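Local coordinates for protein probable tagatose 6-phosphate kinase (Sinorhizobium meliloti, PDB 3TXV) that is probably an enzyme of carbohydrate metabolism, its proposed activity being that of a tagatose-6-phosphate kinase, with a barrel fold of the GatZ/KbaZ-like family, at residues A[325-330]-A[347-352]; A[309-314]-A[374-379]; A[33-38]-A[406-411]; A[58-63]-A[110-115]; A[305-308]-A[314-317]. All blocks are in the same frame, centred on the assembly; numbering follows the deposited sequence.

Contact 1 (A[325-330]-A[347-352]); sequences AVMREE and LQRHFS
Met-327 and Arg-349 join two helices of the helical extension that follows the eight-stranded barrel: helix 319-329, near its C-terminal end, and helix 342-351, also near its end. The connection between them is short and largely helical, and the two helices meet near these ends, in the helical region beyond the last barrel helix. Met-327, present as selenomethionine, runs past the aliphatic stem of Arg-349 in the opposite direction. Its CE lies 3.6 Å from Arg-349 CG, while its CB rests 3.7 Å from Arg-349 CD, and SE lies 3.9 Å from Arg-349 CB. A long, flexible, apolar chain suits this place because it can follow the methylenes of the arginine along their length. Arg-349 serves two purposes: its stem is hydrocarbon for Met-327, and its head is a charge for partners beyond the two segments. NE forms a salt bridge with Glu-324 OE2, and the guanidinium makes a cation-pi contact with Trp-334, whose NE1 also hydrogen-bonds to Met-327 O. A leucine in place of Arg-349 would probably leave Glu-324 without its counter-charge and Trp-334 without its cation, and take away the flat group on which Arg-328 CG rests. The bend at chi3 of Arg-349 (-63°) turns the head away from the line of the stem toward Arg-328. The two guanidinium planes stand 47° apart, with Arg-328 NE 4.7 Å from Arg-349 NH2, a like-charge proximity that Glu-324 probably eases. Arg-328 presents carbon instead: its CG sits over one face of the Arg-349 guanidinium, near the rim, 3.8 Å from NE.

Contact 2 (A[309-314]-A[374-379]); sequences FLFPAA and MSLLDG
Phe-311, Ala-314, Leu-376 and Leu-377 meet mainly through apolar side-chain contacts, where the end of helix 290-310 comes beside the end of helix 364-376. The aromatic contacts come first. Phe-311 brings one side of its ring to both leucines: CE2 is 3.9 Å from Leu-377 CD2, a methyl lying at the ring edge and in its plane, and CD2 is 4.1 Å from Leu-376 CG. One face of the same ring is taken by its own neighbour, Leu-310, whose CB lies over the ring centre. Purely aliphatic contact follows, with Ala-314 CB 4.0 Å from Leu-376 CD1. Leu-376 has CG anti to its backbone N (chi1 171°), which carries the branch out between Phe-311 and Ala-314. Backbone bonding shapes the first segment: Phe-311 leaves the helix and opens a type I turn, closed by Ala-314 N to Phe-311 O at 3.1 Å, and this turn brings Ala-314 back to face the leucine. A short methyl is enough there to meet the end of Leu-376. Farther in, Leu-377 packs on Leu-303 and Ala-307 of helix 290-310 and on Ala-407 of helix 407-424, whereas Leu-310 leans on Leu-386 of helix 384-390.

Contact 3 (A[33-38]-A[406-411]); sequences VIEAAM and QAKPLA
Glu-35 and Lys-408 form a salt bridge between the first barrel helix, 31-43, and the first turn of the C-terminal helix, 407-424. Lys-408 NZ donates to Glu-35 OE2 over 2.8 Å, meeting that oxygen on its syn side but 33° out of the carboxylate plane. The other oxygen, OE1, is 3.2 Å from NZ, so the ammonium lies close to both. The two chains approach from opposite directions. Glu-35 reaches out extended, CG anti to the backbone N (chi1 178°), while the lysine bends at three successive torsions to bring its ammonium across. Long chains suit a place where the helices are too far apart for shorter ones. An alanine at Glu-35 would probably leave the ammonium of Lys-408 without this counter-charge and free its chain to swing. Within the helices Ala-37 N bonds to Val-33 O, and Ala-411 N to Ala-407 O. Gln-406, at the N-cap position, offers its backbone O to Leu-410 N at 2.9 Å. Pro-409 suits the first helical turn, where an N-H would have no i-4 helical carbonyl to bond. Beside the bridge Val-33 and Ala-36 pack on Val-415, an apolar helix-to-helix seam of the outer layer of an eight-stranded alpha/beta (TIM) barrel.

Contact 4 (A[58-63]-A[110-115]); sequences NQDGGY and MAKAEA
Asp-60 and Lys-112 supply the charged half of this surface contact, and Gln-59 with Ala-115 the rest. Lys-112 NZ lies 3.3 Å from Asp-60 OD1, a salt bridge whose hydrogen bond is weak; OD2 is farther, 3.9 Å from NZ. The lysine reaches the loop by bending at chi2 and chi3, and its chain runs at about a right angle to both Asp-60 and Gln-59. Gln-59 lays its amide beside the helix: NE2 is 3.7 Å from Lys-112 CE and 3.9 Å from Ala-115 CB, where the small methyl lets the amide come close. With chi1 at 72°, CG of Gln-59 stands between its backbone N and carbonyl, and a further bend at chi2 (-87°) turns the amide toward the helix. Residues 58-63 belong to the beta-alpha loop of the barrel from strand 48-53 to helix 68-81, leaning on helix 106-121, which follows the next strand, 89-96. Asn-58 begins a type I turn ending at Gly-61, and its OD1 takes weak bonds from Asp-60 N, at 3.1 Å, and Gly-62 N; the first makes an Asx turn. Asn-58 ND2 is tied to Cys-54 O. Gly-61 and Gly-62 both have positive phi, which favours glycine. Farther out, Trp-101 touches Gln-59 and Asp-60. Long and lying at the surface, the ion pair probably competes with water, so it is likely to steer the loop toward helix 106-121 more than clamp it.

Contact 5 (A[305-308]-A[314-317]); sequences QIAA and ARER
Arg-315 folds back on Ala-307 and Ala-308 in a local contact between helix 290-310, which follows the last strand of the barrel, and the loop leading from it to helix 319-329. The touching is done by one end of the guanidinium. Ala-307 CB lies over one of its faces, 3.7 Å from NH2 and 4.0 Å from CZ of Arg-315. Ala-308 adds its CB, 3.9 Å from Arg-315 NH2, while its CA lies in the guanidinium plane, at the edge. Alanines suit this side of the helix because their short methyls allow a broad, flat group to settle against the backbone. Bends at chi2 and chi3 (143° and 32°) give the arginine a kinked course from the loop back to the helix. Its charge is met one turn earlier on the same helix, where Asp-304 OD1 forms a salt bridge with NH1. The aliphatic part leans on helix 364-376, with Arg-315 CD 3.7 Å from Leu-376 CD2, and Leu-373 and Glu-372 are touched too. Arginine therefore suits the position in both its parts: hydrocarbon for the leucines, and a flat cationic head that lies against the alanine methyls while Asp-304 probably holds its orientation.

From the N terminus, contact 3 opens first, on the first barrel helix, and closes last, near the C-terminal end, so the other four lie inside its loop. Contact 4 opens and closes early, joining the loop after the second strand to helix 106-121; its centre lies about 30 Å or more from those of the others. Contact 5 opens next on helix 290-310, and contact 2 begins before it closes; the two overlap at Ala-314, their centres about 6 Å apart. Contact 1 is nested within contact 2, inside the helical extension. Contact 2 also touches contact 3, Leu-377 CB lying 3.9 Å from Ala-407 CB, which ties the extension to the C-terminal helix.

Contact 1 (A[325-330]-A[347-352])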
# COMPACT_ATOMS: atom_id res chain seq x y z
N ALA A 325 -14.41 -19.88 -2.77
CA ALA A 325 -14.43 -20.97 -1.82
C ALA A 325 -13.47 -20.77 -0.68
O ALA A 325 -13.79 -21.00 0.44
CB ALA A 325 -14.13 -22.22 -2.51
N VAL A 326 -12.29 -20.31 -1.02
CA VAL A 326 -11.23 -19.98 -0.09
C VAL A 326 -11.52 -18.85 0.87
O VAL A 326 -11.15 -18.89 2.00
CB VAL A 326 -10.02 -19.65 -0.85
CG1 VAL A 326 -9.15 -18.87 -0.05
CG2 VAL A 326 -9.38 -20.87 -1.25
N MSE A 327 -12.16 -17.82 0.36
CA MSE A 327 -12.61 -16.72 1.16
C MSE A 327 -13.69 -17.16 2.10
O MSE A 327 -13.84 -16.61 3.15
CB MSE A 327 -13.10 -15.58 0.27
CG MSE A 327 -12.11 -14.45 0.05
SE MSE A 327 -12.60 -13.31 -1.27
CE MSE A 327 -12.87 -11.93 -0.25
N ARG A 328 -14.50 -18.11 1.68
CA ARG A 328 -15.68 -18.51 2.44
C ARG A 328 -15.28 -19.43 3.58
O ARG A 328 -15.96 -19.49 4.63
CB ARG A 328 -16.73 -19.15 1.53
CG ARG A 328 -17.73 -18.16 0.90
CD ARG A 328 -18.94 -18.87 0.25
NE ARG A 328 -19.68 -19.57 1.26
CZ ARG A 328 -20.27 -20.76 1.14
NH1 ARG A 328 -20.25 -21.45 0.01
NH2 ARG A 328 -20.90 -21.28 2.21
N GLU A 329 -14.13 -20.07 3.39
CA GLU A 329 -13.57 -21.03 4.31
C GLU A 329 -12.75 -20.34 5.38
O GLU A 329 -12.62 -20.84 6.49
CB GLU A 329 -12.67 -22.00 3.54
CG GLU A 329 -13.43 -23.18 2.97
CD GLU A 329 -12.81 -23.80 1.72
OE1 GLU A 329 -11.56 -23.90 1.67
OE2 GLU A 329 -13.58 -24.21 0.82
N GLU A 330 -12.17 -19.19 5.05
CA GLU A 330 -11.24 -18.53 5.95
C GLU A 330 -11.53 -17.04 5.98
O GLU A 330 -10.71 -16.25 5.54
CB GLU A 330 -9.81 -18.83 5.54
CG GLU A 330 -9.45 -20.30 5.72
CD GLU A 330 -8.07 -20.66 5.19
OE1 GLU A 330 -7.15 -19.80 5.23
OE2 GLU A 330 -7.90 -21.82 4.73
N LEU A 347 -21.21 -10.44 -3.58
CA LEU A 347 -20.84 -9.32 -4.38
C LEU A 347 -19.53 -8.69 -3.87
O LEU A 347 -18.58 -8.49 -4.62
CB LEU A 347 -22.00 -8.31 -4.43
CG LEU A 347 -21.79 -6.82 -4.69
CD1 LEU A 347 -20.98 -6.61 -5.90
CD2 LEU A 347 -23.09 -6.17 -4.88
N GLN A 348 -19.48 -8.41 -2.58
CA GLN A 348 -18.35 -7.70 -2.02
C GLN A 348 -17.08 -8.48 -1.83
O GLN A 348 -15.99 -7.89 -1.77
CB GLN A 348 -18.74 -7.03 -0.73
CG GLN A 348 -18.72 -5.56 -0.89
CD GLN A 348 -20.06 -5.04 -1.21
OE1 GLN A 348 -21.04 -5.47 -0.59
NE2 GLN A 348 -20.14 -4.10 -2.16
N ARG A 349 -17.18 -9.80 -1.69
CA ARG A 349 -15.97 -10.60 -1.62
C ARG A 349 -15.12 -10.40 -2.88
O ARG A 349 -13.88 -10.43 -2.80
CB ARG A 349 -16.29 -12.06 -1.40
CG ARG A 349 -16.40 -12.43 0.04
CD ARG A 349 -16.40 -13.93 0.26
NE ARG A 349 -17.54 -14.62 -0.33
CZ ARG A 349 -18.78 -14.57 0.15
NH1 ARG A 349 -19.04 -13.82 1.22
NH2 ARG A 349 -19.76 -15.25 -0.46
N HIS A 350 -15.77 -10.18 -4.02
CA HIS A 350 -15.08 -10.06 -5.30
C HIS A 350 -14.94 -8.61 -5.77
O HIS A 350 -13.93 -8.23 -6.40
CB HIS A 350 -15.79 -10.93 -6.38
CG HIS A 350 -15.97 -12.35 -5.96
ND1 HIS A 350 -14.98 -13.29 -6.11
CD2 HIS A 350 -16.98 -12.97 -5.32
CE1 HIS A 350 -15.37 -14.44 -5.60
NE2 HIS A 350 -16.59 -14.27 -5.12
N PHE A 351 -15.95 -7.80 -5.46
CA PHE A 351 -16.05 -6.55 -6.19
C PHE A 351 -15.78 -5.28 -5.44
O PHE A 351 -15.54 -4.24 -6.06
CB PHE A 351 -17.34 -6.51 -6.97
CG PHE A 351 -17.40 -7.59 -8.00
CD1 PHE A 351 -16.56 -7.53 -9.12
CD2 PHE A 351 -18.23 -8.68 -7.85
CE1 PHE A 351 -16.56 -8.53 -10.09
CE2 PHE A 351 -18.24 -9.70 -8.84
CZ PHE A 351 -17.41 -9.61 -9.95
N SER A 352 -15.75 -5.35 -4.13
CA SER A 352 -15.66 -4.14 -3.35
C SER A 352 -14.30 -3.52 -3.48
O SER A 352 -13.29 -4.22 -3.57
CB SER A 352 -15.93 -4.42 -1.89
OG SER A 352 -15.01 -3.71 -1.08

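Contact 2 (A[309-314]-A[374-379])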
# COMPACT_ATOMS: atom_id res chain seq x y z
N PHE A 309 -13.84 -19.70 -21.64
CA PHE A 309 -14.47 -19.68 -22.96
C PHE A 309 -13.58 -20.46 -23.93
O PHE A 309 -14.00 -21.47 -24.44
CB PHE A 309 -14.76 -18.24 -23.42
CG PHE A 309 -15.18 -18.14 -24.86
CD1 PHE A 309 -16.48 -18.44 -25.25
CD2 PHE A 309 -14.25 -17.76 -25.85
CE1 PHE A 309 -16.87 -18.35 -26.61
CE2 PHE A 309 -14.62 -17.69 -27.19
CZ PHE A 309 -15.92 -17.98 -27.57
N LEU A 310 -12.36 -20.00 -24.15
CA LEU A 310 -11.48 -20.65 -25.09
C LEU A 310 -11.38 -22.13 -24.78
O LEU A 310 -11.51 -22.98 -25.68
CB LEU A 310 -10.10 -20.07 -24.94
CG LEU A 310 -9.49 -19.06 -25.89
CD1 LEU A 310 -10.38 -18.63 -27.04
CD2 LEU A 310 -9.00 -17.90 -25.09
N PHE A 311 -11.17 -22.44 -23.50
CA PHE A 311 -10.80 -23.80 -23.07
C PHE A 311 -11.65 -24.41 -22.00
O PHE A 311 -11.11 -24.85 -21.00
CB PHE A 311 -9.37 -23.79 -22.53
CG PHE A 311 -8.42 -23.18 -23.45
CD1 PHE A 311 -8.25 -23.71 -24.72
CD2 PHE A 311 -7.72 -22.05 -23.07
CE1 PHE A 311 -7.38 -23.12 -25.60
CE2 PHE A 311 -6.83 -21.44 -23.97
CZ PHE A 311 -6.67 -21.98 -25.24
N PRO A 312 -12.95 -24.50 -22.22
CA PRO A 312 -13.83 -24.82 -21.07
C PRO A 312 -13.51 -26.15 -20.39
O PRO A 312 -13.94 -26.37 -19.26
CB PRO A 312 -15.24 -24.88 -21.68
CG PRO A 312 -15.06 -24.67 -23.18
CD PRO A 312 -13.60 -24.68 -23.52
N ALA A 313 -12.78 -27.03 -21.06
CA ALA A 313 -12.59 -28.38 -20.55
C ALA A 313 -11.45 -28.44 -19.56
O ALA A 313 -11.49 -29.24 -18.63
CB ALA A 313 -12.32 -29.38 -21.68
N ALA A 314 -10.45 -27.59 -19.78
CA ALA A 314 -9.14 -27.78 -19.19
C ALA A 314 -9.05 -27.44 -17.70
O ALA A 314 -7.93 -27.41 -17.13
CB ALA A 314 -8.11 -27.02 -20.00
N MSE A 374 -2.64 -19.01 -15.39
CA MSE A 374 -1.54 -18.32 -16.08
C MSE A 374 -0.82 -19.23 -17.06
O MSE A 374 -0.34 -18.75 -18.11
CB MSE A 374 -0.53 -17.74 -15.08
CG MSE A 374 -1.07 -16.52 -14.35
SE MSE A 374 -1.85 -15.28 -15.61
CE MSE A 374 -0.27 -14.23 -15.85
N SER A 375 -0.73 -20.51 -16.73
CA SER A 375 0.08 -21.43 -17.48
C SER A 375 -0.78 -22.04 -18.58
O SER A 375 -0.28 -22.49 -19.62
CB SER A 375 0.68 -22.49 -16.56
OG SER A 375 -0.22 -23.58 -16.37
N LEU A 376 -2.09 -22.07 -18.35
CA LEU A 376 -3.00 -22.49 -19.39
C LEU A 376 -3.09 -21.43 -20.49
O LEU A 376 -3.52 -21.75 -21.61
CB LEU A 376 -4.36 -22.75 -18.80
CG LEU A 376 -5.50 -23.00 -19.75
CD1 LEU A 376 -5.20 -24.31 -20.42
CD2 LEU A 376 -6.79 -23.08 -18.98
N LEU A 377 -2.65 -20.20 -20.21
CA LEU A 377 -2.64 -19.16 -21.25
C LEU A 377 -1.23 -18.79 -21.76
O LEU A 377 -1.08 -17.89 -22.59
CB LEU A 377 -3.43 -17.92 -20.79
CG LEU A 377 -4.93 -18.11 -20.49
CD1 LEU A 377 -5.50 -16.87 -19.82
CD2 LEU A 377 -5.76 -18.45 -21.70
N ASP A 378 -0.23 -19.50 -21.25
CA ASP A 378 1.18 -19.36 -21.65
C ASP A 378 1.34 -19.62 -23.13
O ASP A 378 0.96 -20.68 -23.63
CB ASP A 378 2.00 -20.41 -20.90
CG ASP A 378 3.51 -20.09 -20.83
OD1 ASP A 378 4.28 -21.01 -20.47
OD2 ASP A 378 3.95 -18.94 -21.10
N GLY A 379 1.92 -18.65 -23.83
CA GLY A 379 2.13 -18.73 -25.28
C GLY A 379 0.92 -18.34 -26.11
O GLY A 379 1.05 -17.97 -27.30

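Contact 3 (A[33-38]-A[406-411])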
# COMPACT_ATOMS: atom_id res chain seq x y z
N VAL A 33 2.40 -6.71 -8.75
CA VAL A 33 2.30 -5.26 -8.55
C VAL A 33 3.72 -4.67 -8.36
O VAL A 33 4.04 -3.63 -8.93
CB VAL A 33 1.36 -4.84 -7.37
CG1 VAL A 33 1.39 -3.31 -7.15
CG2 VAL A 33 -0.05 -5.30 -7.62
N ILE A 34 4.57 -5.33 -7.61
CA ILE A 34 5.90 -4.79 -7.45
C ILE A 34 6.63 -4.70 -8.82
O ILE A 34 7.10 -3.61 -9.20
CB ILE A 34 6.70 -5.58 -6.39
CG1 ILE A 34 6.19 -5.22 -4.99
CG2 ILE A 34 8.19 -5.24 -6.46
CD1 ILE A 34 6.14 -6.40 -4.06
N GLU A 35 6.68 -5.83 -9.54
CA GLU A 35 7.24 -5.92 -10.90
C GLU A 35 6.69 -4.79 -11.75
O GLU A 35 7.44 -4.10 -12.43
CB GLU A 35 6.88 -7.26 -11.51
CG GLU A 35 7.33 -7.55 -12.98
CD GLU A 35 7.22 -9.06 -13.31
OE1 GLU A 35 6.91 -9.87 -12.39
OE2 GLU A 35 7.46 -9.45 -14.47
N ALA A 36 5.38 -4.59 -11.68
CA ALA A 36 4.72 -3.55 -12.46
C ALA A 36 5.08 -2.14 -12.00
O ALA A 36 5.26 -1.23 -12.82
CB ALA A 36 3.23 -3.75 -12.41
N ALA A 37 5.20 -1.95 -10.70
CA ALA A 37 5.64 -0.68 -10.16
C ALA A 37 7.03 -0.40 -10.61
O ALA A 37 7.32 0.70 -11.04
CB ALA A 37 5.56 -0.67 -8.64
N MSE A 38 7.90 -1.38 -10.52
CA MSE A 38 9.25 -1.15 -10.98
C MSE A 38 9.25 -0.75 -12.47
O MSE A 38 9.73 0.32 -12.80
CB MSE A 38 10.14 -2.36 -10.69
CG MSE A 38 10.61 -2.47 -9.24
SE MSE A 38 11.04 -4.31 -9.02
CE MSE A 38 12.19 -4.35 -7.48
N GLN A 406 -0.95 -11.16 -24.40
CA GLN A 406 -0.68 -12.40 -23.72
C GLN A 406 -1.02 -12.16 -22.26
O GLN A 406 -1.04 -11.05 -21.83
CB GLN A 406 0.75 -12.83 -23.95
CG GLN A 406 1.13 -12.83 -25.40
CD GLN A 406 2.21 -13.82 -25.74
OE1 GLN A 406 3.29 -13.80 -25.18
NE2 GLN A 406 1.95 -14.66 -26.70
N ALA A 407 -1.33 -13.19 -21.51
CA ALA A 407 -1.93 -13.02 -20.20
C ALA A 407 -1.16 -12.23 -19.13
O ALA A 407 -1.73 -11.42 -18.47
CB ALA A 407 -2.34 -14.35 -19.67
N LYS A 408 0.12 -12.47 -18.97
CA LYS A 408 0.95 -11.73 -18.00
C LYS A 408 1.16 -10.28 -18.43
O LYS A 408 1.06 -9.36 -17.60
CB LYS A 408 2.30 -12.45 -17.82
CG LYS A 408 3.09 -12.16 -16.55
CD LYS A 408 4.32 -11.31 -16.88
CE LYS A 408 5.61 -11.90 -16.25
NZ LYS A 408 5.77 -11.61 -14.79
N PRO A 409 1.45 -10.05 -19.73
CA PRO A 409 1.45 -8.65 -20.14
C PRO A 409 0.11 -7.97 -19.93
O PRO A 409 0.07 -6.78 -19.60
CB PRO A 409 1.80 -8.75 -21.64
CG PRO A 409 2.74 -9.90 -21.70
CD PRO A 409 2.16 -10.90 -20.71
N LEU A 410 -0.99 -8.69 -20.09
CA LEU A 410 -2.29 -8.07 -19.85
C LEU A 410 -2.54 -7.81 -18.36
O LEU A 410 -3.21 -6.82 -17.99
CB LEU A 410 -3.40 -8.86 -20.53
CG LEU A 410 -3.40 -8.83 -22.07
CD1 LEU A 410 -4.26 -9.93 -22.63
CD2 LEU A 410 -3.84 -7.46 -22.63
N ALA A 411 -1.96 -8.64 -17.51
CA ALA A 411 -2.01 -8.38 -16.08
C ALA A 411 -1.16 -7.17 -15.68
O ALA A 411 -1.66 -6.28 -15.05
CB ALA A 411 -1.62 -9.64 -15.29

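Contact 4 (A[58-63]-A[110-115])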
# COMPACT_ATOMS: atom_id res chain seq x y z
N ASN A 58 7.58 -8.14 10.20
CA ASN A 58 8.33 -7.77 11.40
C ASN A 58 9.17 -8.95 11.86
O ASN A 58 9.04 -10.02 11.29
CB ASN A 58 7.38 -7.30 12.52
CG ASN A 58 6.28 -8.29 12.83
OD1 ASN A 58 6.53 -9.45 13.20
ND2 ASN A 58 5.04 -7.85 12.68
N GLN A 59 9.99 -8.76 12.89
CA GLN A 59 10.92 -9.79 13.36
C GLN A 59 10.26 -11.14 13.56
O GLN A 59 10.91 -12.16 13.34
CB GLN A 59 11.61 -9.39 14.67
CG GLN A 59 10.71 -9.41 15.92
CD GLN A 59 9.96 -8.11 16.10
OE1 GLN A 59 9.72 -7.40 15.12
NE2 GLN A 59 9.61 -7.78 17.35
N ASP A 60 8.99 -11.12 13.98
CA ASP A 60 8.23 -12.32 14.32
C ASP A 60 7.59 -12.99 13.11
O ASP A 60 6.99 -14.07 13.25
CB ASP A 60 7.14 -12.03 15.36
CG ASP A 60 7.70 -11.80 16.77
OD1 ASP A 60 7.00 -11.10 17.55
OD2 ASP A 60 8.82 -12.30 17.08
N GLY A 61 7.70 -12.34 11.96
CA GLY A 61 7.19 -12.85 10.69
C GLY A 61 5.97 -12.10 10.17
O GLY A 61 5.65 -12.15 8.97
N GLY A 62 5.30 -11.39 11.07
CA GLY A 62 4.04 -10.70 10.75
C GLY A 62 2.97 -11.72 10.40
O GLY A 62 2.95 -12.81 10.98
N TYR A 63 2.08 -11.38 9.47
CA TYR A 63 1.16 -12.39 8.93
C TYR A 63 1.66 -12.94 7.58
O TYR A 63 0.98 -13.75 6.98
CB TYR A 63 -0.31 -11.88 8.84
CG TYR A 63 -0.48 -10.67 7.95
CD1 TYR A 63 -0.47 -10.79 6.54
CD2 TYR A 63 -0.62 -9.41 8.50
CE1 TYR A 63 -0.59 -9.66 5.72
CE2 TYR A 63 -0.75 -8.28 7.68
CZ TYR A 63 -0.73 -8.41 6.30
OH TYR A 63 -0.84 -7.28 5.53
N MSE A 110 5.74 -1.76 23.43
CA MSE A 110 6.82 -0.90 22.98
C MSE A 110 8.16 -1.62 22.88
O MSE A 110 9.00 -1.19 22.10
CB MSE A 110 6.96 0.33 23.88
CG MSE A 110 5.99 1.42 23.58
SE MSE A 110 6.10 2.14 21.77
CE MSE A 110 7.69 3.25 21.98
N ALA A 111 8.37 -2.69 23.65
CA ALA A 111 9.64 -3.46 23.57
C ALA A 111 9.83 -4.04 22.20
O ALA A 111 10.93 -4.04 21.65
CB ALA A 111 9.71 -4.57 24.61
N LYS A 112 8.72 -4.53 21.65
CA LYS A 112 8.69 -5.21 20.36
C LYS A 112 8.69 -4.18 19.25
O LYS A 112 9.27 -4.39 18.20
CB LYS A 112 7.47 -6.12 20.27
CG LYS A 112 7.20 -6.96 21.51
CD LYS A 112 6.99 -8.45 21.19
CE LYS A 112 8.22 -9.07 20.50
NZ LYS A 112 8.21 -10.53 20.55
N ALA A 113 8.04 -3.06 19.48
CA ALA A 113 8.16 -1.96 18.56
C ALA A 113 9.67 -1.71 18.38
O ALA A 113 10.14 -1.47 17.28
CB ALA A 113 7.46 -0.73 19.10
N GLU A 114 10.42 -1.83 19.48
CA GLU A 114 11.84 -1.52 19.49
C GLU A 114 12.69 -2.52 18.74
O GLU A 114 13.52 -2.11 17.94
CB GLU A 114 12.33 -1.32 20.92
CG GLU A 114 11.96 0.04 21.47
CD GLU A 114 12.27 0.19 22.94
OE1 GLU A 114 11.41 0.75 23.68
OE2 GLU A 114 13.38 -0.22 23.37
N ALA A 115 12.48 -3.81 18.97
CA ALA A 115 13.19 -4.86 18.22
C ALA A 115 12.89 -4.76 16.73
O ALA A 115 13.75 -5.06 15.88
CB ALA A 115 12.86 -6.26 18.75

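Contact 5 (A[305-308]-A[314-317])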
# COMPACT_ATOMS: atom_id res chain seq x y z
N GLN A 305 -12.20 -15.54 -17.38
CA GLN A 305 -13.34 -15.76 -18.28
C GLN A 305 -12.91 -16.04 -19.73
O GLN A 305 -13.55 -16.80 -20.44
CB GLN A 305 -14.35 -14.63 -18.25
CG GLN A 305 -14.86 -14.27 -16.89
CD GLN A 305 -15.06 -12.76 -16.78
OE1 GLN A 305 -16.03 -12.21 -17.29
NE2 GLN A 305 -14.10 -12.09 -16.14
N ILE A 306 -11.83 -15.43 -20.17
CA ILE A 306 -11.29 -15.78 -21.47
C ILE A 306 -10.90 -17.27 -21.52
O ILE A 306 -11.21 -17.98 -22.49
CB ILE A 306 -10.14 -14.89 -21.78
CG1 ILE A 306 -10.66 -13.61 -22.41
CG2 ILE A 306 -9.11 -15.59 -22.64
CD1 ILE A 306 -9.68 -12.48 -22.23
N ALA A 307 -10.26 -17.73 -20.46
CA ALA A 307 -9.83 -19.11 -20.39
C ALA A 307 -11.04 -20.05 -20.31
O ALA A 307 -11.00 -21.17 -20.82
CB ALA A 307 -8.90 -19.31 -19.18
N ALA A 308 -12.11 -19.62 -19.67
CA ALA A 308 -13.23 -20.52 -19.45
C ALA A 308 -14.00 -20.70 -20.76
O ALA A 308 -14.68 -21.71 -20.97
CB ALA A 308 -14.12 -20.01 -18.35
N ALA A 314 -10.45 -27.59 -19.78
CA ALA A 314 -9.14 -27.78 -19.19
C ALA A 314 -9.05 -27.44 -17.70
O ALA A 314 -7.93 -27.41 -17.13
CB ALA A 314 -8.11 -27.02 -20.00
N ARG A 315 -10.20 -27.20 -17.06
CA ARG A 315 -10.20 -26.74 -15.67
C ARG A 315 -11.28 -27.33 -14.74
O ARG A 315 -12.48 -27.04 -14.88
CB ARG A 315 -10.22 -25.21 -15.63
CG ARG A 315 -8.98 -24.61 -15.00
CD ARG A 315 -8.50 -23.30 -15.66
NE ARG A 315 -9.55 -22.45 -16.20
CZ ARG A 315 -9.87 -21.23 -15.75
NH1 ARG A 315 -9.23 -20.68 -14.71
NH2 ARG A 315 -10.84 -20.56 -16.35
N GLU A 316 -10.82 -28.16 -13.78
CA GLU A 316 -11.68 -28.67 -12.70
C GLU A 316 -12.57 -27.53 -12.25
O GLU A 316 -13.79 -27.64 -12.30
N ARG A 317 -11.96 -26.41 -11.86
CA ARG A 317 -12.69 -25.23 -11.34
C ARG A 317 -12.11 -23.87 -11.80
O ARG A 317 -10.95 -23.75 -12.23
CB ARG A 317 -12.88 -25.30 -9.76